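Local atomic coordinates of pumilio homolog 23 (Arabidopsis thaliana, PDB entry 5WZJ), a protein that binds RNA sequence-specifically through pumilio repeats, recognising an 18S rRNA sequence, and probably regulates translation and mRNA stability. Residues A[75-80]-A[109-114]; A[158-163]-A[203-208]. All coordinates share one frame; numbering follows the deposited sequence.

Contact 1: A[75-80]-A[109-114]; sequences CELDQL and KSLATH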
loop_
_atom_site.group_PDB
_atom_site.type_symbol
_atom_site.label_atom_id
_atom_site.label_comp_id
_atom_site.label_asym_id
_atom_site.label_seq_id
_atom_site.Cartn_x
_atom_site.Cartn_y
_atom_site.Cartn_z
ATOM N N CYS A 75 9.900 29.746 -9.276
ATOM C CA CYS A 75 9.261 31.040 -9.446
ATOM C C CYS A 75 8.199 31.241 -8.367
ATOM O O CYS A 75 7.899 30.344 -7.574
ATOM C CB CYS A 75 8.645 31.157 -10.839
ATOM S SG CYS A 75 7.136 30.130 -11.063
ATOM N N GLU A 76 7.616 32.432 -8.338
ATOM C CA GLU A 76 6.557 32.733 -7.390
ATOM C C GLU A 76 5.191 32.503 -8.028
ATOM O O GLU A 76 5.067 32.291 -9.236
ATOM C CB GLU A 76 6.689 34.169 -6.876
ATOM C CG GLU A 76 7.658 34.295 -5.710
ATOM C CD GLU A 76 8.229 35.692 -5.581
ATOM O OE1 GLU A 76 8.215 36.437 -6.586
ATOM O OE2 GLU A 76 8.692 36.046 -4.476
ATOM N N LEU A 77 4.158 32.586 -7.186
ATOM C CA LEU A 77 2.818 32.141 -7.565
ATOM C C LEU A 77 2.276 32.907 -8.770
ATOM O O LEU A 77 1.714 32.308 -9.694
ATOM C CB LEU A 77 1.881 32.277 -6.366
ATOM C CG LEU A 77 0.404 31.915 -6.565
ATOM C CD1 LEU A 77 0.244 30.448 -6.906
ATOM C CD2 LEU A 77 -0.387 32.263 -5.311
ATOM N N ASP A 78 2.425 34.233 -8.780
ATOM C CA ASP A 78 1.847 35.019 -9.866
ATOM C C ASP A 78 2.426 34.615 -11.214
ATOM O O ASP A 78 1.692 34.482 -12.199
ATOM C CB ASP A 78 2.070 36.513 -9.628
ATOM C CG ASP A 78 1.150 37.080 -8.560
ATOM O OD1 ASP A 78 0.140 36.421 -8.221
ATOM O OD2 ASP A 78 1.437 38.193 -8.070
ATOM N N GLN A 79 3.746 34.427 -11.278
ATOM C CA GLN A 79 4.385 34.088 -12.545
ATOM C C GLN A 79 4.029 32.668 -12.962
ATOM O O GLN A 79 3.843 32.392 -14.153
ATOM C CB GLN A 79 5.905 34.265 -12.437
ATOM C CG GLN A 79 6.373 35.729 -12.350
ATOM C CD GLN A 79 5.777 36.487 -11.155
ATOM O OE1 GLN A 79 5.838 36.031 -10.010
ATOM N NE2 GLN A 79 5.175 37.638 -11.431
ATOM N N LEU A 80 3.931 31.761 -11.988
ATOM C CA LEU A 80 3.485 30.402 -12.262
ATOM C C LEU A 80 2.091 30.399 -12.880
ATOM O O LEU A 80 1.863 29.774 -13.923
ATOM C CB LEU A 80 3.498 29.583 -10.972
ATOM C CG LEU A 80 2.821 28.214 -11.086
ATOM C CD1 LEU A 80 3.583 27.279 -12.037
ATOM C CD2 LEU A 80 2.684 27.593 -9.720
ATOM N N LYS A 109 3.185 20.574 -9.202
ATOM C CA LYS A 109 3.898 20.509 -7.930
ATOM C C LYS A 109 4.137 21.897 -7.368
ATOM O O LYS A 109 4.040 22.109 -6.154
ATOM C CB LYS A 109 5.246 19.803 -8.104
ATOM C CG LYS A 109 5.179 18.331 -8.415
ATOM C CD LYS A 109 6.603 17.778 -8.499
ATOM C CE LYS A 109 6.619 16.304 -8.859
ATOM N NZ LYS A 109 8.030 15.832 -9.050
ATOM N N SER A 110 4.488 22.840 -8.244
ATOM C CA SER A 110 4.733 24.217 -7.837
ATOM C C SER A 110 3.461 24.883 -7.310
ATOM O O SER A 110 3.501 25.591 -6.298
ATOM C CB SER A 110 5.308 24.992 -9.025
ATOM O OG SER A 110 5.719 26.307 -8.675
ATOM N N LEU A 111 2.325 24.684 -7.992
ATOM C CA LEU A 111 1.042 25.143 -7.454
ATOM C C LEU A 111 0.779 24.545 -6.085
ATOM O O LEU A 111 0.306 25.234 -5.173
ATOM C CB LEU A 111 -0.107 24.746 -8.381
ATOM C CG LEU A 111 -0.662 25.634 -9.466
ATOM C CD1 LEU A 111 -1.883 24.919 -10.068
ATOM C CD2 LEU A 111 -1.027 26.993 -8.902
ATOM N N ALA A 112 1.046 23.246 -5.942
ATOM C CA ALA A 112 0.788 22.550 -4.691
ATOM C C ALA A 112 1.566 23.139 -3.520
ATOM O O ALA A 112 1.132 22.999 -2.372
ATOM C CB ALA A 112 1.127 21.069 -4.844
ATOM N N THR A 113 2.723 23.779 -3.771
ATOM C CA THR A 113 3.468 24.370 -2.659
ATOM C C THR A 113 2.736 25.559 -2.040
ATOM O O THR A 113 3.105 25.981 -0.940
ATOM C CB THR A 113 4.887 24.829 -3.084
ATOM O OG1 THR A 113 4.797 25.904 -4.021
ATOM C CG2 THR A 113 5.713 23.684 -3.720
ATOM N N HIS A 114 1.720 26.108 -2.708
ATOM C CA HIS A 114 0.979 27.257 -2.195
ATOM C C HIS A 114 -0.350 26.882 -1.540
ATOM O O HIS A 114 -1.063 27.773 -1.060
ATOM C CB HIS A 114 0.740 28.259 -3.324
ATOM C CG HIS A 114 2.004 28.764 -3.944
ATOM N ND1 HIS A 114 2.747 29.787 -3.391
ATOM C CD2 HIS A 114 2.674 28.368 -5.054
ATOM C CE1 HIS A 114 3.810 30.011 -4.143
ATOM N NE2 HIS A 114 3.791 29.163 -5.157
#

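Contact 2: A[158-163]-A[203-208]; sequences LCKGVS and GMLTYL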
loop_
_atom_site.group_PDB
_atom_site.type_symbol
_atom_site.label_atom_id
_atom_site.label_comp_id
_atom_site.label_asym_id
_atom_site.label_seq_id
_atom_site.Cartn_x
_atom_site.Cartn_y
_atom_site.Cartn_z
ATOM N N LEU A 158 -4.156 17.258 -6.841
ATOM C CA LEU A 158 -4.107 18.672 -6.492
ATOM C C LEU A 158 -5.508 19.244 -6.265
ATOM O O LEU A 158 -5.719 20.026 -5.330
ATOM C CB LEU A 158 -3.380 19.446 -7.590
ATOM C CG LEU A 158 -3.182 20.941 -7.354
ATOM C CD1 LEU A 158 -2.578 21.164 -5.986
ATOM C CD2 LEU A 158 -2.297 21.552 -8.446
ATOM N N CYS A 159 -6.477 18.878 -7.116
ATOM C CA CYS A 159 -7.846 19.367 -6.934
ATOM C C CYS A 159 -8.446 18.883 -5.618
ATOM O O CYS A 159 -9.274 19.575 -5.017
ATOM C CB CYS A 159 -8.739 18.928 -8.101
ATOM S SG CYS A 159 -8.369 19.712 -9.695
ATOM N N LYS A 160 -8.069 17.686 -5.177
ATOM C CA LYS A 160 -8.492 17.198 -3.874
ATOM C C LYS A 160 -7.789 17.956 -2.759
ATOM O O LYS A 160 -8.257 17.949 -1.619
ATOM C CB LYS A 160 -8.203 15.697 -3.786
ATOM C CG LYS A 160 -8.528 15.013 -2.461
ATOM C CD LYS A 160 -10.006 15.093 -2.113
ATOM C CE LYS A 160 -10.290 14.296 -0.829
ATOM N NZ LYS A 160 -11.750 14.219 -0.547
ATOM N N GLY A 161 -6.686 18.621 -3.076
ATOM C CA GLY A 161 -5.896 19.315 -2.092
ATOM C C GLY A 161 -4.754 18.522 -1.510
ATOM O O GLY A 161 -4.239 18.902 -0.454
ATOM N N VAL A 162 -4.336 17.435 -2.141
ATOM C CA VAL A 162 -3.204 16.670 -1.635
ATOM C C VAL A 162 -1.985 16.998 -2.484
ATOM O O VAL A 162 -2.049 17.011 -3.724
ATOM C CB VAL A 162 -3.492 15.158 -1.582
ATOM C CG1 VAL A 162 -4.839 14.840 -2.174
ATOM C CG2 VAL A 162 -2.367 14.342 -2.233
ATOM N N SER A 163 -0.895 17.339 -1.807
ATOM C CA SER A 163 0.387 17.634 -2.429
ATOM C C SER A 163 1.388 16.507 -2.237
ATOM O O SER A 163 2.149 16.195 -3.159
ATOM C CB SER A 163 0.964 18.936 -1.856
ATOM O OG SER A 163 0.955 18.925 -0.433
ATOM N N GLY A 203 -15.319 21.619 -6.001
ATOM C CA GLY A 203 -16.040 21.824 -7.245
ATOM C C GLY A 203 -15.184 21.567 -8.476
ATOM O O GLY A 203 -15.689 21.113 -9.507
ATOM N N MET A 204 -13.885 21.868 -8.396
ATOM C CA MET A 204 -13.008 21.626 -9.538
ATOM C C MET A 204 -12.754 20.132 -9.725
ATOM O O MET A 204 -12.751 19.637 -10.858
ATOM C CB MET A 204 -11.694 22.383 -9.360
ATOM C CG MET A 204 -10.855 22.472 -10.633
ATOM S SD MET A 204 -11.608 23.550 -11.881
ATOM C CE MET A 204 -11.904 25.026 -10.898
ATOM N N LEU A 205 -12.528 19.402 -8.628
ATOM C CA LEU A 205 -12.375 17.951 -8.721
ATOM C C LEU A 205 -13.604 17.317 -9.366
ATOM O O LEU A 205 -13.489 16.514 -10.303
ATOM C CB LEU A 205 -12.123 17.357 -7.336
ATOM C CG LEU A 205 -11.963 15.832 -7.257
ATOM C CD1 LEU A 205 -10.762 15.369 -8.088
ATOM C CD2 LEU A 205 -11.804 15.367 -5.819
ATOM N N THR A 206 -14.796 17.702 -8.896
ATOM C CA THR A 206 -16.040 17.161 -9.451
ATOM C C THR A 206 -16.163 17.490 -10.931
ATOM O O THR A 206 -16.488 16.622 -11.749
ATOM C CB THR A 206 -17.237 17.710 -8.662
ATOM O OG1 THR A 206 -17.142 17.264 -7.299
ATOM C CG2 THR A 206 -18.565 17.232 -9.267
ATOM N N TYR A 207 -15.880 18.743 -11.293
ATOM C CA TYR A 207 -15.981 19.176 -12.681
ATOM C C TYR A 207 -15.006 18.412 -13.569
ATOM O O TYR A 207 -15.378 17.942 -14.650
ATOM C CB TYR A 207 -15.719 20.683 -12.759
ATOM C CG TYR A 207 -15.412 21.233 -14.138
ATOM C CD1 TYR A 207 -16.413 21.347 -15.099
ATOM C CD2 TYR A 207 -14.128 21.688 -14.466
ATOM C CE1 TYR A 207 -16.139 21.869 -16.368
ATOM C CE2 TYR A 207 -13.837 22.208 -15.735
ATOM C CZ TYR A 207 -14.857 22.300 -16.678
ATOM O OH TYR A 207 -14.610 22.827 -17.928
ATOM N N LEU A 208 -13.745 18.294 -13.134
ATOM C CA LEU A 208 -12.753 17.576 -13.932
ATOM C C LEU A 208 -13.157 16.117 -14.109
ATOM O O LEU A 208 -13.199 15.603 -15.233
ATOM C CB LEU A 208 -11.370 17.681 -13.273
ATOM C CG LEU A 208 -10.295 16.759 -13.856
ATOM C CD1 LEU A 208 -10.052 17.065 -15.356
ATOM C CD2 LEU A 208 -8.999 16.900 -13.041
#

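Contact 1: A[75-80]-A[109-114]
Leu-77 covers one face of the His-114 imidazole with its CB and CD1, the CB 3.8 Å from the ring centroid and only 15° off the ring normal, a CH-pi contact. The CB sits nearer the CE1 and NE2 rim, while CD1 reaches the other part of the same face, 3.7 Å from His-114 CD2. This double footing follows from the leucine's CG standing anti to the backbone N (chi1 178°), which carries the branch along the ring as the leucine and the histidine reach past one another from opposing segments. An alanine in place of His-114 would remove the ring and would probably leave Leu-77 CB and CD1 without the face they rest on, opening a gap beside the first turn of helix 77-87.

Deeper in, Leu-80 drives its CD2 against the opposite backbone: the methyl lies 3.4 Å from Leu-111 N and 3.5 Å from Ser-110 OG. It also meets Leu-111 CD2 at 3.8 Å, and Leu-77 CD1 approaches that same Leu-111 methyl from the neighbouring turn. Ser-110 OG therefore lies beside a hydrocarbon, but it is hydrogen-bonded to the carbonyl O of Leu-72, tying it to helix 64-74.

Ser-110 O accepts from Thr-113 OG1 at 2.6 Å, the hydroxyl tilted 18° from the carbonyl plane. The backbone N of Thr-113 is a second donor to it, and with the bond from His-114 N to Leu-111 O these close the chain after Ser-110, consistent with holding His-114 against Leu-77. Residues 75-80, in Pumilio repeat 1, thus pack on 109-114, in repeat 2, part of the repeat-on-repeat packing that builds the pumilio superhelix. With mostly apolar contacts and a CH-pi overlap between the segments, the fit of leucine branches against a ring face and a helix backbone probably governs how they sit together.

Contact 2: A[158-163]-A[203-208]
Apolar contacts centred on Cys-159 join the last turn of helix 146-160 to helix 202-213. Its CB rests 3.8 Å from Leu-205 CB, where the two backbones come close, with CA atoms of Cys-159 and Leu-205 only 5.1 Å apart. The sulfur, with SG anti to the carbonyl carbon (chi1 -69°), reaches Met-204 CG at 3.8 Å and, more loosely, Leu-208 CD2 at 4.4 Å. The methionine then bends at chi2 and chi3; its tip heads off from the cysteine, and the side chain also packs on His-129 and Cys-132 of helix 121-137.

Such close helix-on-helix packing belongs to the all-helical pumilio array, here with residues 158-163 of repeat 3 meeting a helix further along the chain.

Of a mixed kind is the contact of Lys-160, whose aliphatic part crosses Leu-205: Lys-160 CD lies 4.1 Å from Leu-205 CD2, and Lys-160 NZ goes on to a weak hydrogen bond with Leu-239 O. Backbone bonds shape the end of helix 146-160: Gly-161, at positive phi (93°), closes a Schellman motif, and Gly-161 N donates to Leu-158 O over 2.8 Å.

Overall arrangement
Contact 2 begins only after both segments of contact 1 have passed, and the two centres lie about 16 Å apart in the N-terminal part of the chain. They meet directly through segments 109-114 and 158-163: Leu-111 CD1 packs on Leu-158 CD2 at 3.8 Å, and Ala-112 CB on Ser-163 CB at 3.7 Å. Helices 77-87, 100-112, 146-160 and 202-213 are thus joined one to the next by packing, consistent with the superhelical array. Neither contact reaches the bound RNA, whose nearest atoms are about 8 Å from the nearest atom of contact 1 and about 12 Å from that of contact 2.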